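Endoglucanase, family GH5 (PDB 6GL2) hydrolyses hemicelluloses such as mixed-linked glucan as a family 5 glycoside hydrolase and probably has cellulase activity. Local coordinates at residues Tyr176-Val181 with Val215-Lys220; Val222-His227 with Arg269-Gly274; Gly277-Asp282 with Val313-Ile318. All coordinates share one frame; numbering follows the deposited sequence.

Contact 1 of 3, residues Tyr176-Val181 with Val215-Lys220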
loop_
_atom_site.group_PDB
_atom_site.type_symbol
_atom_site.label_atom_id
_atom_site.label_comp_id
_atom_site.label_asym_id
_atom_site.label_seq_id
_atom_site.Cartn_x
_atom_site.Cartn_y
_atom_site.Cartn_z
ATOM N N TYR A 176 9.433 1.840 -14.337
ATOM C CA TYR A 176 9.980 1.485 -13.034
ATOM C C TYR A 176 9.305 0.237 -12.470
ATOM O O TYR A 176 9.977 -0.627 -11.888
ATOM C CB TYR A 176 9.728 2.628 -12.115
ATOM C CG TYR A 176 10.489 3.905 -12.449
ATOM C CD1 TYR A 176 11.424 3.911 -13.453
ATOM C CD2 TYR A 176 10.198 5.106 -11.884
ATOM C CE1 TYR A 176 12.074 5.100 -13.793
ATOM C CE2 TYR A 176 10.820 6.297 -12.174
ATOM C CZ TYR A 176 11.754 6.284 -13.206
ATOM O OH TYR A 176 12.428 7.500 -13.542
ATOM N N HIS A 177 8.023 0.062 -12.727
ATOM C CA HIS A 177 7.365 -1.190 -12.374
ATOM C C HIS A 177 7.939 -2.343 -13.156
ATOM O O HIS A 177 8.049 -3.485 -12.653
ATOM C CB HIS A 177 5.863 -1.112 -12.543
ATOM C CG HIS A 177 5.177 -0.331 -11.433
ATOM N ND1 HIS A 177 5.359 -0.652 -10.074
ATOM C CD2 HIS A 177 4.340 0.744 -11.475
ATOM C CE1 HIS A 177 4.558 0.106 -9.379
ATOM N NE2 HIS A 177 3.958 1.003 -10.201
ATOM N N GLN A 178 8.230 -2.104 -14.429
ATOM C CA GLN A 178 8.826 -3.170 -15.282
ATOM C C GLN A 178 10.155 -3.634 -14.696
ATOM O O GLN A 178 10.303 -4.873 -14.555
ATOM C CB GLN A 178 8.979 -2.654 -16.724
ATOM C CG GLN A 178 9.593 -3.682 -17.684
ATOM C CD GLN A 178 8.702 -4.751 -18.156
ATOM O OE1 GLN A 178 9.128 -5.955 -18.185
ATOM N NE2 GLN A 178 7.501 -4.420 -18.519
ATOM N N VAL A 179 11.013 -2.713 -14.358
ATOM C CA VAL A 179 12.320 -3.038 -13.753
ATOM C C VAL A 179 12.086 -3.843 -12.477
ATOM O O VAL A 179 12.826 -4.789 -12.171
ATOM C CB VAL A 179 13.123 -1.774 -13.423
ATOM C CG1 VAL A 179 14.265 -2.094 -12.485
ATOM C CG2 VAL A 179 13.611 -1.142 -14.707
ATOM N N SER A 180 11.156 -3.410 -11.631
ATOM C CA SER A 180 10.942 -3.961 -10.297
ATOM C C SER A 180 10.355 -5.340 -10.370
ATOM O O SER A 180 10.815 -6.294 -9.689
ATOM C CB SER A 180 10.083 -3.063 -9.508
ATOM O OG SER A 180 10.598 -1.764 -9.325
ATOM N N VAL A 181 9.309 -5.545 -11.140
ATOM C CA VAL A 181 8.776 -6.892 -11.345
ATOM C C VAL A 181 9.831 -7.827 -11.905
ATOM O O VAL A 181 9.995 -8.945 -11.457
ATOM C CB VAL A 181 7.483 -6.870 -12.185
ATOM C CG1 VAL A 181 7.041 -8.278 -12.664
ATOM C CG2 VAL A 181 6.363 -6.153 -11.456
ATOM N N VAL A 215 0.629 -3.653 -16.823
ATOM C CA VAL A 215 1.161 -4.723 -15.985
ATOM C C VAL A 215 2.386 -5.325 -16.693
ATOM O O VAL A 215 2.292 -5.813 -17.850
ATOM C CB VAL A 215 0.136 -5.861 -15.771
ATOM C CG1 VAL A 215 0.742 -7.025 -15.011
ATOM C CG2 VAL A 215 -1.075 -5.323 -15.030
ATOM N N PRO A 216 3.580 -5.265 -16.100
ATOM C CA PRO A 216 4.766 -5.800 -16.717
ATOM C C PRO A 216 4.585 -7.228 -17.162
ATOM O O PRO A 216 4.147 -8.099 -16.401
ATOM C CB PRO A 216 5.832 -5.688 -15.610
ATOM C CG PRO A 216 5.366 -4.542 -14.799
ATOM C CD PRO A 216 3.877 -4.626 -14.779
ATOM N N ASN A 217 4.804 -7.411 -18.469
ATOM C CA ASN A 217 4.768 -8.743 -19.078
ATOM C C ASN A 217 3.412 -9.418 -19.088
ATOM O O ASN A 217 3.322 -10.644 -19.314
ATOM C CB ASN A 217 5.805 -9.641 -18.450
ATOM C CG ASN A 217 7.127 -8.940 -18.239
ATOM O OD1 ASN A 217 7.669 -8.382 -19.152
ATOM N ND2 ASN A 217 7.676 -9.025 -17.014
ATOM N N GLY A 218 2.362 -8.694 -18.746
ATOM C CA GLY A 218 1.106 -9.342 -18.468
ATOM C C GLY A 218 1.074 -10.347 -17.322
ATOM O O GLY A 218 0.204 -11.202 -17.191
ATOM N N ASP A 219 2.061 -10.200 -16.421
ATOM C CA ASP A 219 2.303 -11.121 -15.323
ATOM C C ASP A 219 1.014 -11.463 -14.601
ATOM O O ASP A 219 0.321 -10.595 -14.063
ATOM C CB ASP A 219 3.301 -10.461 -14.386
ATOM C CG ASP A 219 3.802 -11.363 -13.271
ATOM O OD1 ASP A 219 3.029 -11.989 -12.534
ATOM O OD2 ASP A 219 5.093 -11.452 -13.177
ATOM N N LYS A 220 0.660 -12.749 -14.602
ATOM C CA LYS A 220 -0.599 -13.139 -14.110
ATOM C C LYS A 220 -0.734 -13.057 -12.592
ATOM O O LYS A 220 -1.805 -13.109 -12.096
ATOM C CB LYS A 220 -0.930 -14.554 -14.573
ATOM C CG LYS A 220 -0.185 -15.627 -13.874
ATOM C CD LYS A 220 -0.658 -17.037 -14.340
ATOM C CE LYS A 220 0.314 -18.117 -13.917
ATOM N NZ LYS A 220 0.411 -18.314 -12.434
#
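With CG1 anti to the backbone N (chi1 169°) and CG2 anti to the carbonyl carbon, V181 turns both methyls to the loop 215-220, and P216 meets them with its ring. V181 CG2 rests 3.8 Å from P216 CG, the two side chains crossing at about a right angle. V181 CG1 comes beside the carboxylate of D219, 3.8 Å from OD2. The same proline CG also lies against the helix backbone: P216 CG is 3.6 Å from H177 O and 3.8 Å from Q178 CA. Q178, its chain bent at chi2, runs past P216 in the opposite direction. The polar ends find firmer partners further along the same helix, where R185 makes a salt bridge with D219 OD2 and D182 accepts a hydrogen bond from N217 ND2. H177, whose CB touches the proline ring, sends its imidazole the other way, to T149 and S199. Apolar contact between helix 167-186 and the loop leading into strand 222-227 is therefore centred on one buried proline, while N217 and D219 beside it are held by D182 and R185 of the same helix.

Contact 2 of 3, residues Val222-His227 with Arg269-Gly274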
loop_
_atom_site.group_PDB
_atom_site.type_symbol
_atom_site.label_atom_id
_atom_site.label_comp_id
_atom_site.label_asym_id
_atom_site.label_seq_id
_atom_site.Cartn_x
_atom_site.Cartn_y
_atom_site.Cartn_z
ATOM N N VAL A 222 0.286 -10.391 -10.799
ATOM C CA VAL A 222 0.234 -8.995 -10.450
ATOM C C VAL A 222 -1.130 -8.581 -10.094
ATOM O O VAL A 222 -2.140 -8.907 -10.796
ATOM C CB VAL A 222 0.801 -8.108 -11.545
ATOM C CG1 VAL A 222 0.401 -6.619 -11.273
ATOM C CG2 VAL A 222 2.352 -8.248 -11.532
ATOM N N ILE A 223 -1.318 -7.948 -8.936
ATOM C CA ILE A 223 -2.501 -7.281 -8.392
ATOM C C ILE A 223 -2.381 -5.776 -8.543
ATOM O O ILE A 223 -1.289 -5.226 -8.392
ATOM C CB ILE A 223 -2.656 -7.660 -6.887
ATOM C CG1 ILE A 223 -2.764 -9.167 -6.671
ATOM C CG2 ILE A 223 -3.711 -6.884 -6.160
ATOM C CD1 ILE A 223 -2.511 -9.592 -5.202
ATOM N N VAL A 224 -3.497 -5.086 -8.860
ATOM C CA VAL A 224 -3.447 -3.655 -8.983
ATOM C C VAL A 224 -3.536 -3.039 -7.600
ATOM O O VAL A 224 -4.252 -3.431 -6.718
ATOM C CB VAL A 224 -4.669 -3.195 -9.790
ATOM C CG1 VAL A 224 -4.765 -1.675 -9.856
ATOM C CG2 VAL A 224 -4.623 -3.830 -11.207
ATOM N N SER A 225 -2.698 -2.023 -7.384
ATOM C CA SER A 225 -2.697 -1.156 -6.187
ATOM C C SER A 225 -3.177 0.253 -6.518
ATOM O O SER A 225 -2.577 0.920 -7.392
ATOM C CB SER A 225 -1.248 -1.056 -5.600
ATOM O OG SER A 225 -1.269 -0.164 -4.521
ATOM N N VAL A 226 -4.206 0.727 -5.854
ATOM C CA VAL A 226 -4.648 2.113 -5.910
ATOM C C VAL A 226 -4.926 2.554 -4.503
ATOM O O VAL A 226 -5.147 1.714 -3.593
ATOM C CB VAL A 226 -5.883 2.351 -6.817
ATOM C CG1 VAL A 226 -5.484 2.133 -8.278
ATOM C CG2 VAL A 226 -7.036 1.487 -6.386
ATOM N N HIS A 227 -4.854 3.845 -4.282
ATOM C CA HIS A 227 -5.218 4.476 -3.048
ATOM C C HIS A 227 -6.328 5.463 -3.367
ATOM O O HIS A 227 -6.203 6.237 -4.332
ATOM C CB HIS A 227 -4.034 5.218 -2.453
ATOM C CG HIS A 227 -2.812 4.338 -2.167
ATOM N ND1 HIS A 227 -1.629 4.851 -1.785
ATOM C CD2 HIS A 227 -2.703 3.008 -2.176
ATOM C CE1 HIS A 227 -0.765 3.798 -1.615
ATOM N NE2 HIS A 227 -1.398 2.706 -1.801
ATOM N N ARG A 269 -8.304 -8.101 -13.549
ATOM C CA ARG A 269 -7.314 -7.968 -12.481
ATOM C C ARG A 269 -7.997 -7.782 -11.156
ATOM O O ARG A 269 -9.022 -7.135 -11.046
ATOM C CB ARG A 269 -6.439 -6.792 -12.722
ATOM C CG ARG A 269 -5.565 -6.862 -13.920
ATOM C CD ARG A 269 -4.352 -7.729 -13.647
ATOM N NE ARG A 269 -3.601 -8.069 -14.838
ATOM C CZ ARG A 269 -2.628 -8.950 -14.856
ATOM N NH1 ARG A 269 -2.142 -9.468 -13.722
ATOM N NH2 ARG A 269 -2.058 -9.232 -16.011
ATOM N N ALA A 270 -7.340 -8.195 -10.069
ATOM C CA ALA A 270 -7.825 -7.937 -8.721
ATOM C C ALA A 270 -7.168 -6.632 -8.210
ATOM O O ALA A 270 -6.149 -6.241 -8.736
ATOM C CB ALA A 270 -7.417 -9.127 -7.814
ATOM N N VAL A 271 -7.857 -6.008 -7.281
ATOM C CA VAL A 271 -7.497 -4.717 -6.742
ATOM C C VAL A 271 -7.391 -4.769 -5.240
ATOM O O VAL A 271 -8.290 -5.184 -4.509
ATOM C CB VAL A 271 -8.510 -3.643 -7.160
ATOM C CG1 VAL A 271 -8.075 -2.240 -6.679
ATOM C CG2 VAL A 271 -8.638 -3.633 -8.722
ATOM N N VAL A 272 -6.267 -4.148 -4.763
ATOM C CA VAL A 272 -6.091 -3.840 -3.281
ATOM C C VAL A 272 -6.068 -2.334 -3.123
ATOM O O VAL A 272 -5.275 -1.651 -3.767
ATOM C CB VAL A 272 -4.815 -4.497 -2.791
ATOM C CG1 VAL A 272 -4.569 -4.051 -1.350
ATOM C CG2 VAL A 272 -4.892 -5.989 -2.796
ATOM N N MET A 273 -7.013 -1.844 -2.350
ATOM C CA MET A 273 -7.080 -0.455 -1.958
ATOM C C MET A 273 -6.145 -0.277 -0.772
ATOM O O MET A 273 -6.511 -0.396 0.364
ATOM C CB MET A 273 -8.479 -0.041 -1.545
ATOM C CG MET A 273 -8.623 1.441 -1.373
ATOM S SD MET A 273 -8.600 2.390 -2.873
ATOM C CE MET A 273 -10.207 2.054 -3.544
ATOM N N GLY A 274 -4.873 -0.082 -1.110
ATOM C CA GLY A 274 -3.792 -0.262 -0.122
ATOM C C GLY A 274 -3.717 0.895 0.858
ATOM O O GLY A 274 -3.127 0.712 1.952
HETATM O O HOH W 1 -4.818 -9.451 -10.659
#
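Backbone hydrogen bonds between V222-H227 and R269-G274 follow the alternation of a parallel pair. V224 is held through both its N and its O, the N donating to A270 O (2.9 Å) and the O accepting from V272 N in a nearly straight bond (2.9 Å, 176° at the hydrogen). V226 repeats the scheme less evenly: its N makes a weak bond to V272 O, and its O takes G274 N at 3.1 Å. CA-H groups of V271, S225 and M273 add contacts to the carbonyls opposite them.

At the start of the pair, side chain and water replace strand bonding. R269, bent at chi2 (-79°), brings NH1 to V222 O at 3.0 Å, near the guanidinium plane, and a water bridges the same oxygen to A270 N; V222 O thus accepts from two donors, while R269 NH1 also binds D219 O.

Apolar side chains part to two faces. V224, V226, V271 and M273 share one, where V226 CG2 lies 3.9 Å from V271 CG1 and 4.0 Å from M273 SD, under helix 246-266. On the other, I223 CG2 meets V272 CG2 at 3.7 Å.

H227, hydrogen-bonded to E152, sets CD2 3.8 Å from G274 C. Segments 222-227 and 271-274, their N-to-C directions 34° apart, belong to the sixth and seventh strands of the eight-stranded parallel TIM barrel, joined through helix 246-266 as a beta-alpha-beta crossover.

Contact 3 of 3, residues Gly277-Asp282 with Val313-Ile318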
loop_
_atom_site.group_PDB
_atom_site.type_symbol
_atom_site.label_atom_id
_atom_site.label_comp_id
_atom_site.label_asym_id
_atom_site.label_seq_id
_atom_site.Cartn_x
_atom_site.Cartn_y
_atom_site.Cartn_z
ATOM N N GLY A 277 -9.068 6.089 4.117
ATOM C CA GLY A 277 -9.489 6.438 5.438
ATOM C C GLY A 277 -9.758 7.900 5.576
ATOM O O GLY A 277 -9.806 8.597 4.550
ATOM N N SER A 278 -10.069 8.322 6.795
ATOM C CA SER A 278 -10.371 9.744 7.018
ATOM C C SER A 278 -9.604 10.257 8.173
ATOM O O SER A 278 -9.431 9.553 9.156
ATOM C CB SER A 278 -11.907 9.952 7.229
ATOM O OG SER A 278 -12.336 9.191 8.332
ATOM N N THR A 279 -9.191 11.487 8.122
ATOM C CA THR A 279 -8.524 12.159 9.222
ATOM C C THR A 279 -9.605 12.581 10.253
ATOM O O THR A 279 -10.780 12.731 9.910
ATOM C CB THR A 279 -7.728 13.352 8.686
ATOM O OG1 THR A 279 -6.710 13.690 9.654
ATOM C CG2 THR A 279 -8.592 14.578 8.271
ATOM N N PHE A 280 -9.200 12.685 11.475
ATOM C CA PHE A 280 -10.085 13.097 12.513
ATOM C C PHE A 280 -10.437 14.578 12.367
ATOM O O PHE A 280 -9.582 15.440 12.466
ATOM C CB PHE A 280 -9.489 12.881 13.911
ATOM C CG PHE A 280 -10.478 13.162 14.992
ATOM C CD1 PHE A 280 -11.630 12.407 15.126
ATOM C CD2 PHE A 280 -10.292 14.267 15.772
ATOM C CE1 PHE A 280 -12.568 12.737 16.100
ATOM C CE2 PHE A 280 -11.272 14.611 16.729
ATOM C CZ PHE A 280 -12.334 13.821 16.892
ATOM N N SER A 281 -11.709 14.898 12.240
ATOM C CA SER A 281 -12.152 16.313 12.157
ATOM C C SER A 281 -13.313 16.609 13.100
ATOM O O SER A 281 -14.382 17.126 12.676
ATOM C CB SER A 281 -12.623 16.584 10.730
ATOM O OG SER A 281 -11.530 16.432 9.820
ATOM N N ASP A 282 -13.173 16.223 14.360
ATOM C CA ASP A 282 -14.183 16.460 15.401
ATOM C C ASP A 282 -15.501 15.910 14.935
ATOM O O ASP A 282 -16.617 16.510 15.108
ATOM C CB ASP A 282 -14.290 17.951 15.781
ATOM C CG ASP A 282 -13.172 18.418 16.572
ATOM O OD1 ASP A 282 -12.240 17.719 17.040
ATOM O OD2 ASP A 282 -13.273 19.644 16.923
ATOM N N VAL A 313 -3.608 9.854 16.885
ATOM C CA VAL A 313 -5.056 9.849 17.127
ATOM C C VAL A 313 -5.740 11.081 16.604
ATOM O O VAL A 313 -6.960 11.038 16.275
ATOM C CB VAL A 313 -5.366 9.605 18.623
ATOM C CG1 VAL A 313 -4.898 10.797 19.425
ATOM C CG2 VAL A 313 -6.839 9.197 18.813
ATOM N N ASP A 314 -5.019 12.167 16.480
ATOM C CA ASP A 314 -5.608 13.372 15.921
ATOM C C ASP A 314 -5.686 13.391 14.408
ATOM O O ASP A 314 -6.190 14.327 13.786
ATOM C CB ASP A 314 -4.836 14.604 16.427
ATOM C CG ASP A 314 -4.951 14.712 17.936
ATOM O OD1 ASP A 314 -5.958 14.324 18.516
ATOM O OD2 ASP A 314 -4.030 15.239 18.574
ATOM N N GLU A 315 -5.135 12.377 13.760
ATOM C CA GLU A 315 -5.075 12.250 12.321
ATOM C C GLU A 315 -5.728 10.923 11.944
ATOM O O GLU A 315 -6.934 10.878 11.846
ATOM C CB GLU A 315 -3.612 12.378 11.870
ATOM C CG GLU A 315 -3.084 13.760 12.150
ATOM C CD GLU A 315 -1.648 13.985 11.852
ATOM O OE1 GLU A 315 -0.969 13.090 11.282
ATOM O OE2 GLU A 315 -1.048 15.059 12.155
ATOM N N PHE A 316 -4.957 9.862 11.588
ATOM C CA PHE A 316 -5.469 8.623 11.095
ATOM C C PHE A 316 -5.371 7.444 12.057
ATOM O O PHE A 316 -5.777 6.311 11.739
ATOM C CB PHE A 316 -4.715 8.265 9.784
ATOM C CG PHE A 316 -5.097 9.130 8.598
ATOM C CD1 PHE A 316 -6.148 8.797 7.849
ATOM C CD2 PHE A 316 -4.404 10.282 8.331
ATOM C CE1 PHE A 316 -6.516 9.573 6.726
ATOM C CE2 PHE A 316 -4.802 11.087 7.271
ATOM C CZ PHE A 316 -5.865 10.708 6.497
ATOM N N GLY A 317 -4.802 7.697 13.236
ATOM C CA GLY A 317 -4.560 6.628 14.162
ATOM C C GLY A 317 -5.855 6.162 14.852
ATOM O O GLY A 317 -6.573 6.970 15.513
ATOM N N ILE A 318 -6.187 4.918 14.664
ATOM C CA ILE A 318 -7.300 4.269 15.339
ATOM C C ILE A 318 -6.889 3.254 16.397
ATOM O O ILE A 318 -7.668 2.965 17.317
ATOM C CB ILE A 318 -8.338 3.665 14.359
ATOM C CG1 ILE A 318 -7.730 2.554 13.522
ATOM C CG2 ILE A 318 -8.833 4.767 13.411
ATOM C CD1 ILE A 318 -8.765 1.828 12.684
HETATM O O HOH W 2 -7.194 15.786 11.283
#
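F280 N donates to E315 O at 2.9 Å, on a lone pair in the carbonyl plane though bent to 141° at the hydrogen, and T279 CA adds a CA-H...O contact to the same oxygen, joining two loops that have no regular secondary structure here. The ring of F316 fits against the opposite backbone just before this bond. T279 CB stands over one ring face, 4.3 Å from the centroid, in a CH-pi contact; G277 C is at the edge, and F316 CE1 approaches S278 C to 3.5 Å. A chi1 of -72° sets F316 CG beside its own backbone N and anti to the carbonyl carbon, carrying the ring along G277-T279. A chi1 of -159° puts T279 OG1 opposite the backbone N, facing the other loop, where it donates to a water at 2.7 Å, which in turn donates to F280 O and D314 O. F280 contributes mainly its CB, 3.6 Å from D314 O. An alanine in place of F316 has no ring, which is likely to leave T279 CB and W308 without their aromatic partner and open a gap beside the G277-S278 backbone. E315 OE1 accepts from N310 ND2, and N310 OD1 accepts from F316 N. The two loops follow strands 271-276 and 304-307, at the C-terminal end of the barrel; F316 additionally packs edge-to-face with W308 and touches L236 of helix 232-237, while S278 touches F234 and C235 of that helix.

From the N terminus, contact 1 comes first: it brings helix 167-186 to the loop ahead of strand 222-227, closing a span that includes strand 196-199 and helix 207-212. Contact 2 then closes over helices 232-237 and 246-266, pairing strands 222-227 and 271-276. Contact 3 opens directly afterwards and spans helix 284-301 and strand 304-307. The three follow in series, with neither nesting nor crossing. Contacts 1 and 2 meet in space, as R269 bonds to D219 O and more weakly to G218 O, and V215 packs on V222. Contact 3 adjoins contact 2 only through the chain and lies on the opposite side of the chain's centre from contact 1, about 35 Å between centres.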